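Long-range contacts in putative isochorismatase (Burkholderia xenovorans, PDB 3OQP), which is probably a hydrolase of the isochorismatase family, related to nicotinamidases, though its natural substrate is not established: residues A8-D13 and L112-Y117; D13-Y18 and N70-H75. One frame throughout, in Å; residues are numbered along the deposited sequence. Where two conformers were deposited one is given.

Overall arrangement
The chain enters the central parallel sheet with strand 7-12 and runs straight from it into the loop 13-18. Contact 1 opens first, but contact 2 is the first to close. It closes the loop between 13-18 and 70-75, which contains helix 30-47 and strand 51-56. Contact 1 closes a wider loop by pairing 8-13 with 112-117 in the sheet. Contact 2 is nested inside that loop, and the two share Asp13. They also touch where Tyr117 CB packs on Tyr18 CE2 at 3.7 Å. Contact 1 thus joins two inner strands of the sheet, and contact 2 ties together the loops that follow strands 7-12 and 51-56.

Contact 1. Residues A8-D13 and L112-Y117; sequences ALIVID and LTVTGY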
ATOM      1  N   ALA A   8      12.137   9.717  13.703  1.00  9.42           N
ATOM      2  CA  ALA A   8      10.953  10.056  14.485  1.00  9.53           C
ATOM      3  C   ALA A   8      10.177   8.724  14.598  1.00 10.85           C
ATOM      4  O   ALA A   8       9.990   8.046  13.611  1.00 11.62           O
ATOM      5  CB  ALA A   8      10.066  11.192  13.861  1.00 10.11           C
ATOM      6  N   LEU A   9       9.655   8.446  15.772  1.00  9.18           N
ATOM      7  CA  LEU A   9       8.757   7.323  15.961  1.00  9.45           C
ATOM      8  C   LEU A   9       7.300   7.824  15.844  1.00 10.03           C
ATOM      9  O   LEU A   9       6.873   8.688  16.612  1.00 11.12           O
ATOM     10  CB  LEU A   9       8.974   6.735  17.365  1.00 10.27           C
ATOM     11  CG  LEU A   9       8.083   5.552  17.707  1.00 11.75           C
ATOM     12  CD1 LEU A   9       8.474   4.340  16.868  1.00 11.57           C
ATOM     13  CD2 LEU A   9       8.140   5.265  19.239  1.00 12.65           C
ATOM     14  N   ILE A  10       6.548   7.258  14.894  1.00  8.74           N
ATOM     15  CA  ILE A  10       5.115   7.624  14.777  1.00  8.90           C
ATOM     16  C   ILE A  10       4.284   6.435  15.232  1.00  8.66           C
ATOM     17  O   ILE A  10       4.618   5.274  14.886  1.00 10.23           O
ATOM     18  CB  ILE A  10       4.809   8.039  13.332  1.00  9.20           C
ATOM     19  CG1 ILE A  10       3.425   8.689  13.253  1.00  9.44           C
ATOM     20  CG2 ILE A  10       4.960   6.910  12.323  1.00 10.99           C
ATOM     21  CD1 ILE A  10       3.185   9.451  11.950  1.00 10.83           C
ATOM     22  N   VAL A  11       3.350   6.691  16.114  1.00  8.86           N
ATOM     23  CA  VAL A  11       2.526   5.705  16.767  1.00  9.59           C
ATOM     24  C   VAL A  11       1.137   5.878  16.236  1.00  8.45           C
ATOM     25  O   VAL A  11       0.422   6.847  16.623  1.00  9.22           O
ATOM     26  CB  VAL A  11       2.573   5.929  18.301  1.00  9.91           C
ATOM     27  CG1 VAL A  11       1.793   4.857  19.000  1.00 10.11           C
ATOM     28  CG2 VAL A  11       4.057   5.867  18.759  1.00 10.31           C
ATOM     29  N   ILE A  12       0.695   5.074  15.276  1.00  8.84           N
ATOM     30  CA  ILE A  12      -0.493   5.322  14.467  1.00  9.78           C
ATOM     31  C   ILE A  12      -1.701   4.623  15.044  1.00  8.59           C
ATOM     32  O   ILE A  12      -1.769   3.381  15.153  1.00  9.54           O
ATOM     33  CB  ILE A  12      -0.276   4.862  13.001  1.00  9.32           C
ATOM     34  CG1 ILE A  12       0.900   5.649  12.387  1.00  9.65           C
ATOM     35  CG2 ILE A  12      -1.544   5.114  12.208  1.00 11.51           C
ATOM     36  CD1 ILE A  12       1.232   5.298  10.950  1.00 10.63           C
ATOM     37  N   ASP A  13      -2.683   5.430  15.424  1.00 10.05           N
ATOM     38  CA  ASP A  13      -4.038   4.971  15.751  1.00  9.21           C
ATOM     39  C   ASP A  13      -4.076   3.846  16.780  1.00  8.93           C
ATOM     40  O   ASP A  13      -4.851   2.884  16.641  1.00 10.45           O
ATOM     41  CB  ASP A  13      -4.816   4.582  14.509  1.00  9.79           C
ATOM     42  CG  ASP A  13      -4.957   5.720  13.498  1.00 12.64           C
ATOM     43  OD1 ASP A  13      -4.533   6.864  13.757  1.00 12.90           O
ATOM     44  OD2 ASP A  13      -5.516   5.448  12.384  1.00 12.52           O
ATOM     45  N   LEU A 112      11.463   7.708   9.166  1.00 10.26           N
ATOM     46  CA  LEU A 112      10.221   7.650   9.917  1.00  9.94           C
ATOM     47  C   LEU A 112      10.021   6.216  10.346  1.00  8.73           C
ATOM     48  O   LEU A 112       9.972   5.326   9.484  1.00  9.75           O
ATOM     49  CB  LEU A 112       9.051   8.091   9.044  1.00 10.68           C
ATOM     50  CG  LEU A 112       7.687   8.132   9.699  1.00 11.46           C
ATOM     51  CD1 LEU A 112       7.583   9.231  10.809  1.00 12.65           C
ATOM     52  CD2 LEU A 112       6.596   8.317   8.625  1.00 15.02           C
ATOM     53  N   THR A 113       9.977   5.976  11.656  1.00  8.81           N
ATOM     54  CA  THR A 113       9.812   4.618  12.197  1.00  8.33           C
ATOM     55  C   THR A 113       8.320   4.442  12.562  1.00  8.17           C
ATOM     56  O   THR A 113       7.750   5.155  13.404  1.00  9.69           O
ATOM     57  CB  THR A 113      10.640   4.420  13.456  1.00 10.08           C
ATOM     58  OG1 THR A 113      12.013   4.764  13.181  1.00 10.52           O
ATOM     59  CG2 THR A 113      10.608   2.934  13.941  1.00  9.04           C
ATOM     60  N   VAL A 114       7.660   3.474  11.913  1.00  8.89           N
ATOM     61  CA  VAL A 114       6.214   3.292  11.989  1.00  9.81           C
ATOM     62  C   VAL A 114       5.863   2.142  12.933  1.00  8.21           C
ATOM     63  O   VAL A 114       6.373   1.001  12.832  1.00  9.63           O
ATOM     64  CB  VAL A 114       5.655   3.006  10.601  1.00  9.95           C
ATOM     65  CG1 VAL A 114       4.157   2.649  10.638  1.00 13.15           C
ATOM     66  CG2 VAL A 114       5.890   4.229   9.721  1.00 10.51           C
ATOM     67  N   THR A 115       4.940   2.449  13.842  1.00  8.80           N
ATOM     68  CA  THR A 115       4.281   1.510  14.723  1.00  8.78           C
ATOM     69  C   THR A 115       2.768   1.863  14.724  1.00  8.47           C
ATOM     70  O   THR A 115       2.348   2.963  14.290  1.00  8.95           O
ATOM     71  CB  THR A 115       4.830   1.595  16.174  1.00  9.84           C
ATOM     72  OG1 THR A 115       4.519   2.891  16.728  1.00 10.92           O
ATOM     73  CG2 THR A 115       6.317   1.269  16.206  1.00 11.31           C
ATOM     74  N   GLY A 116       2.000   0.953  15.241  1.00  8.90           N
ATOM     75  CA  GLY A 116       0.580   1.118  15.367  1.00  8.40           C
ATOM     76  C   GLY A 116      -0.175   0.385  14.263  1.00  8.42           C
ATOM     77  O   GLY A 116       0.346  -0.522  13.624  1.00  9.90           O
ATOM     78  N   TYR A 117      -1.438   0.748  14.129  1.00  8.37           N
ATOM     79  CA  TYR A 117      -2.415  -0.027  13.396  1.00 10.17           C
ATOM     80  C   TYR A 117      -3.167   0.798  12.364  1.00  8.58           C
ATOM     81  O   TYR A 117      -3.387   1.990  12.550  1.00  9.84           O
ATOM     82  CB  TYR A 117      -3.470  -0.578  14.382  1.00 10.45           C
ATOM     83  CG  TYR A 117      -2.893  -1.280  15.609  1.00  9.74           C
ATOM     84  CD1 TYR A 117      -2.060  -2.376  15.505  1.00 10.20           C
ATOM     85  CD2 TYR A 117      -3.129  -0.771  16.873  1.00 10.25           C
ATOM     86  CE1 TYR A 117      -1.520  -2.971  16.668  1.00  9.79           C
ATOM     87  CE2 TYR A 117      -2.642  -1.376  18.030  1.00 12.33           C
ATOM     88  CZ  TYR A 117      -1.815  -2.483  17.924  1.00 11.70           C
ATOM     89  OH  TYR A 117      -1.287  -3.012  19.100  1.00 11.56           O
TER
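Thr115 of strand 111-115 meets strand 7-12 at the carbonyl of Ile10. Its CB lies 3.9 Å from Ile10 O. At CB the side chain divides. OG1 sits between the backbone N and the carbonyl carbon (chi1 65°), which turns the hydroxyl to the neighbouring strand. There it donates to Ile10 O at 3.0 Å. OG1 also rests 3.4 Å from Val11 CA and near Val11 CG2. The other branch, CG2, meets Leu9 CD1 at 3.8 Å, and these two side chains cross at about a right angle.

Ile10 O therefore takes two bonds from one residue. Thr115 N comes almost in line with the C=O, while OG1 comes in 33° out of the carbonyl plane. The strands run parallel, and their bonds alternate in the usual way. Thr113 N gives to Ala8 O, Ile10 N to Thr113 O, and Ile12 N to Thr115 O. Past the corner at Gly116, Tyr117 N still reaches Ile12 O at 2.8 Å.

On the opposite face from Thr115, Ile10 CG2 packs against Leu112 CD1 at 3.8 Å and against Val114 CG2. Gly116 brings its CA within 3.3 Å of Ile12 O in a CA-H...O contact.

Asp13 follows at the strand end, its OD2 in a salt bridge with Lys89. All twelve residues are buried. The chemistry is that of a mostly apolar interior. Main-chain groups facing across the pair are bonded, those of Leu9 and Val11 turn to strand 51-56 and the residues leading into it, and Thr113 OG1 is met by Glu138. The Thr115 hydroxyl is satisfied by a carbonyl already in use.

Contact 2. Residues D13-Y18 and N70-H75; sequences DVQNEY and NGAELH
Asn16 places its CG anti to its own carbonyl carbon (chi1 -69°), and its amide then lies beside Asn70 and His75. ND2 donates to Asn70 O at 3.1 Å, with this oxygen close to the Asn16 amide plane. Glu73 N reaches the same oxygen from the opposite face of its carbonyl plane. The amide planes of Asn16 and Asn70 are only 13° apart. ND2 also donates to a water that in turn donates to Leu74 O. The other end of the amide, OD1, approaches His75 CD2 at 3.6 Å, with amide and ring planes 70° apart. The two ND2 bonds favour this orientation of the amide; OD1 merely lies near His75.

Gln15 also has CG anti to its carbonyl carbon, and the chain runs on extended. This brings NE2 to Ala72 O at 2.8 Å, well out of the carbonyl plane. The same NE2 bonds Asn56 O, and Ala72 O has a second donor in Gln55 NE2.

Main-chain bonds hold the rest. His75 N donates to Val14 O, the carbonyl of the central residue of an inverse gamma turn. Asn16 N meets Glu73 O at 2.9 Å. Glu17 N donates to Gly71 O. Glu17 OE1 lies 3.7 Å from Gly71 CA, close to the glycine; this carboxylate is held by Phe65 N and Asp22 N.

His75 is the N-cap of helix 76-79, its ND1 accepting from Val77 N. Val14 packs on Leu34 and Ile37 of helix 30-47 and on Val78 of helix 76-79. Gln15 and Leu74 both rest on Gln55 of strand 51-56.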
ATOM      1  N   ASP A  13      -2.683   5.430  15.424  1.00 10.05           N
ATOM      2  CA  ASP A  13      -4.038   4.971  15.751  1.00  9.21           C
ATOM      3  C   ASP A  13      -4.076   3.846  16.780  1.00  8.93           C
ATOM      4  O   ASP A  13      -4.851   2.884  16.641  1.00 10.45           O
ATOM      5  CB  ASP A  13      -4.816   4.582  14.509  1.00  9.79           C
ATOM      6  CG  ASP A  13      -4.957   5.720  13.498  1.00 12.64           C
ATOM      7  OD1 ASP A  13      -4.533   6.864  13.757  1.00 12.90           O
ATOM      8  OD2 ASP A  13      -5.516   5.448  12.384  1.00 12.52           O
ATOM      9  N   VAL A  14      -3.334   4.008  17.874  1.00  9.62           N
ATOM     10  CA  VAL A  14      -3.346   3.060  18.952  1.00  9.62           C
ATOM     11  C   VAL A  14      -4.471   3.394  19.899  1.00  9.73           C
ATOM     12  O   VAL A  14      -4.282   3.999  20.960  1.00 12.60           O
ATOM     13  CB  VAL A  14      -1.906   2.878  19.565  1.00 10.17           C
ATOM     14  CG1 VAL A  14      -1.956   1.867  20.764  1.00 11.69           C
ATOM     15  CG2 VAL A  14      -0.842   2.442  18.523  1.00 10.21           C
ATOM     16  N   GLN A  15      -5.645   2.973  19.438  1.00  9.94           N
ATOM     17  CA  GLN A  15      -6.933   3.318  20.001  1.00 10.18           C
ATOM     18  C   GLN A  15      -7.716   2.116  20.434  1.00 10.40           C
ATOM     19  O   GLN A  15      -7.472   0.968  19.988  1.00 11.80           O
ATOM     20  CB  GLN A  15      -7.683   4.090  18.914  1.00 10.03           C
ATOM     21  CG  GLN A  15      -7.133   5.509  18.675  1.00 12.05           C
ATOM     22  CD  GLN A  15      -7.619   6.163  17.398  1.00 11.63           C
ATOM     23  OE1 GLN A  15      -6.958   6.133  16.359  1.00 12.44           O
ATOM     24  NE2 GLN A  15      -8.793   6.772  17.468  1.00 11.53           N
ATOM     25  N   ASN A  16      -8.634   2.316  21.393  1.00 10.59           N
ATOM     26  CA  ASN A  16      -9.332   1.215  22.012  1.00 11.26           C
ATOM     27  C   ASN A  16     -10.140   0.370  21.066  1.00 10.57           C
ATOM     28  O   ASN A  16     -10.284  -0.843  21.332  1.00 11.66           O
ATOM     29  CB  ASN A  16     -10.272   1.735  23.107  1.00 12.19           C
ATOM     30  CG  ASN A  16      -9.534   2.294  24.293  1.00 12.59           C
ATOM     31  OD1 ASN A  16      -8.461   1.789  24.637  1.00 14.20           O
ATOM     32  ND2 ASN A  16     -10.109   3.328  24.938  1.00 14.50           N
ATOM     33  N   GLU A  17     -10.576   0.895  19.928  1.00 11.18           N
ATOM     34  CA  GLU A  17     -11.360   0.184  18.955  1.00 11.74           C
ATOM     35  C   GLU A  17     -10.666  -1.096  18.532  1.00 11.25           C
ATOM     36  O   GLU A  17     -11.315  -2.108  18.236  1.00 12.08           O
ATOM     37  CB  GLU A  17     -11.602   1.031  17.685  1.00 12.96           C
ATOM     38  CG  GLU A  17     -12.753   0.605  16.879  1.00 12.72           C
ATOM     39  CD  GLU A  17     -14.064   0.974  17.599  1.00 15.54           C
ATOM     40  OE1 GLU A  17     -14.489   2.179  17.530  1.00 16.79           O
ATOM     41  OE2 GLU A  17     -14.662   0.055  18.229  1.00 15.01           O
ATOM     42  N   TYR A  18      -9.323  -1.028  18.425  1.00 11.51           N
ATOM     43  CA  TYR A  18      -8.493  -2.123  18.014  1.00 11.07           C
ATOM     44  C   TYR A  18      -8.246  -3.199  19.089  1.00 12.30           C
ATOM     45  O   TYR A  18      -7.740  -4.306  18.791  1.00 12.31           O
ATOM     46  CB  TYR A  18      -7.124  -1.627  17.527  1.00 10.35           C
ATOM     47  CG  TYR A  18      -7.189  -0.921  16.191  1.00  9.92           C
ATOM     48  CD1 TYR A  18      -7.659  -1.573  15.076  1.00 10.93           C
ATOM     49  CD2 TYR A  18      -6.797   0.430  16.050  1.00 10.25           C
ATOM     50  CE1 TYR A  18      -7.713  -0.945  13.824  1.00 11.46           C
ATOM     51  CE2 TYR A  18      -6.764   1.021  14.773  1.00 10.08           C
ATOM     52  CZ  TYR A  18      -7.294   0.361  13.691  1.00 10.67           C
ATOM     53  OH  TYR A  18      -7.286   0.936  12.446  1.00 12.69           O
ATOM     54  N   ASN A  70     -15.698   5.517  23.460  1.00 16.14           N
ATOM     55  CA  ASN A  70     -14.550   4.814  24.052  1.00 16.11           C
ATOM     56  C   ASN A  70     -13.620   4.282  22.974  1.00 14.95           C
ATOM     57  O   ASN A  70     -12.397   4.328  23.139  1.00 14.78           O
ATOM     58  CB  ASN A  70     -14.981   3.661  24.961  1.00 16.27           C
ATOM     59  CG  ASN A  70     -13.808   3.044  25.671  1.00 19.46           C
ATOM     60  OD1 ASN A  70     -13.371   1.960  25.299  1.00 21.99           O
ATOM     61  ND2 ASN A  70     -13.258   3.742  26.658  1.00 19.87           N
ATOM     62  N   GLY A  71     -14.197   3.749  21.909  1.00 12.89           N
ATOM     63  CA  GLY A  71     -13.345   3.127  20.896  1.00 13.55           C
ATOM     64  C   GLY A  71     -12.383   4.115  20.233  1.00 12.10           C
ATOM     65  O   GLY A  71     -11.298   3.680  19.779  1.00 12.73           O
ATOM     66  N   ALA A  72     -12.790   5.390  20.140  1.00 12.25           N
ATOM     67  CA  ALA A  72     -11.894   6.363  19.524  1.00 11.92           C
ATOM     68  C   ALA A  72     -10.791   6.858  20.437  1.00 11.22           C
ATOM     69  O   ALA A  72      -9.840   7.504  19.976  1.00 12.82           O
ATOM     70  CB  ALA A  72     -12.709   7.572  19.043  1.00 13.54           C
ATOM     71  N   GLU A  73     -10.895   6.611  21.726  1.00 10.72           N
ATOM     72  CA  GLU A  73      -9.880   7.092  22.621  0.60 11.13           C
ATOM     73  C   GLU A  73      -8.579   6.301  22.430  1.00 10.62           C
ATOM     74  O   GLU A  73      -8.557   5.110  22.093  1.00 12.21           O
ATOM     75  CB  GLU A  73     -10.342   7.067  24.074  0.60 11.76           C
ATOM     76  CG  GLU A  73     -11.530   8.033  24.307  0.60 14.61           C
ATOM     77  CD  GLU A  73     -11.116   9.484  24.053  0.60 17.71           C
ATOM     78  OE1 GLU A  73     -10.267   9.981  24.797  0.60 20.08           O
ATOM     79  OE2 GLU A  73     -11.604  10.105  23.096  0.60 24.62           O
ATOM     80  N   LEU A  74      -7.493   7.006  22.659  1.00 11.82           N
ATOM     81  CA  LEU A  74      -6.175   6.406  22.654  1.00 12.62           C
ATOM     82  C   LEU A  74      -6.101   5.405  23.798  1.00 13.47           C
ATOM     83  O   LEU A  74      -6.618   5.623  24.887  1.00 15.23           O
ATOM     84  CB  LEU A  74      -5.122   7.497  22.857  1.00 13.54           C
ATOM     85  CG  LEU A  74      -4.951   8.492  21.735  1.00 14.08           C
ATOM     86  CD1 LEU A  74      -4.116   9.666  22.131  1.00 15.09           C
ATOM     87  CD2 LEU A  74      -4.286   7.795  20.531  1.00 15.28           C
ATOM     88  N   HIS A  75      -5.473   4.276  23.506  1.00 12.52           N
ATOM     89  CA  HIS A  75      -5.286   3.210  24.487  1.00 11.29           C
ATOM     90  C   HIS A  75      -4.398   3.719  25.607  1.00 12.40           C
ATOM     91  O   HIS A  75      -3.522   4.529  25.365  1.00 12.84           O
ATOM     92  CB  HIS A  75      -4.670   2.009  23.841  1.00 11.48           C
ATOM     93  CG  HIS A  75      -4.604   0.816  24.719  1.00 13.46           C
ATOM     94  ND1 HIS A  75      -3.558   0.598  25.591  1.00 13.00           N
ATOM     95  CD2 HIS A  75      -5.463  -0.217  24.877  1.00 14.05           C
ATOM     96  CE1 HIS A  75      -3.752  -0.561  26.207  1.00 15.54           C
ATOM     97  NE2 HIS A  75      -4.925  -1.049  25.832  1.00 14.97           N
TER
HETATM   98  O   HOH W   1      -8.907   4.904  27.132  1.00 29.70           O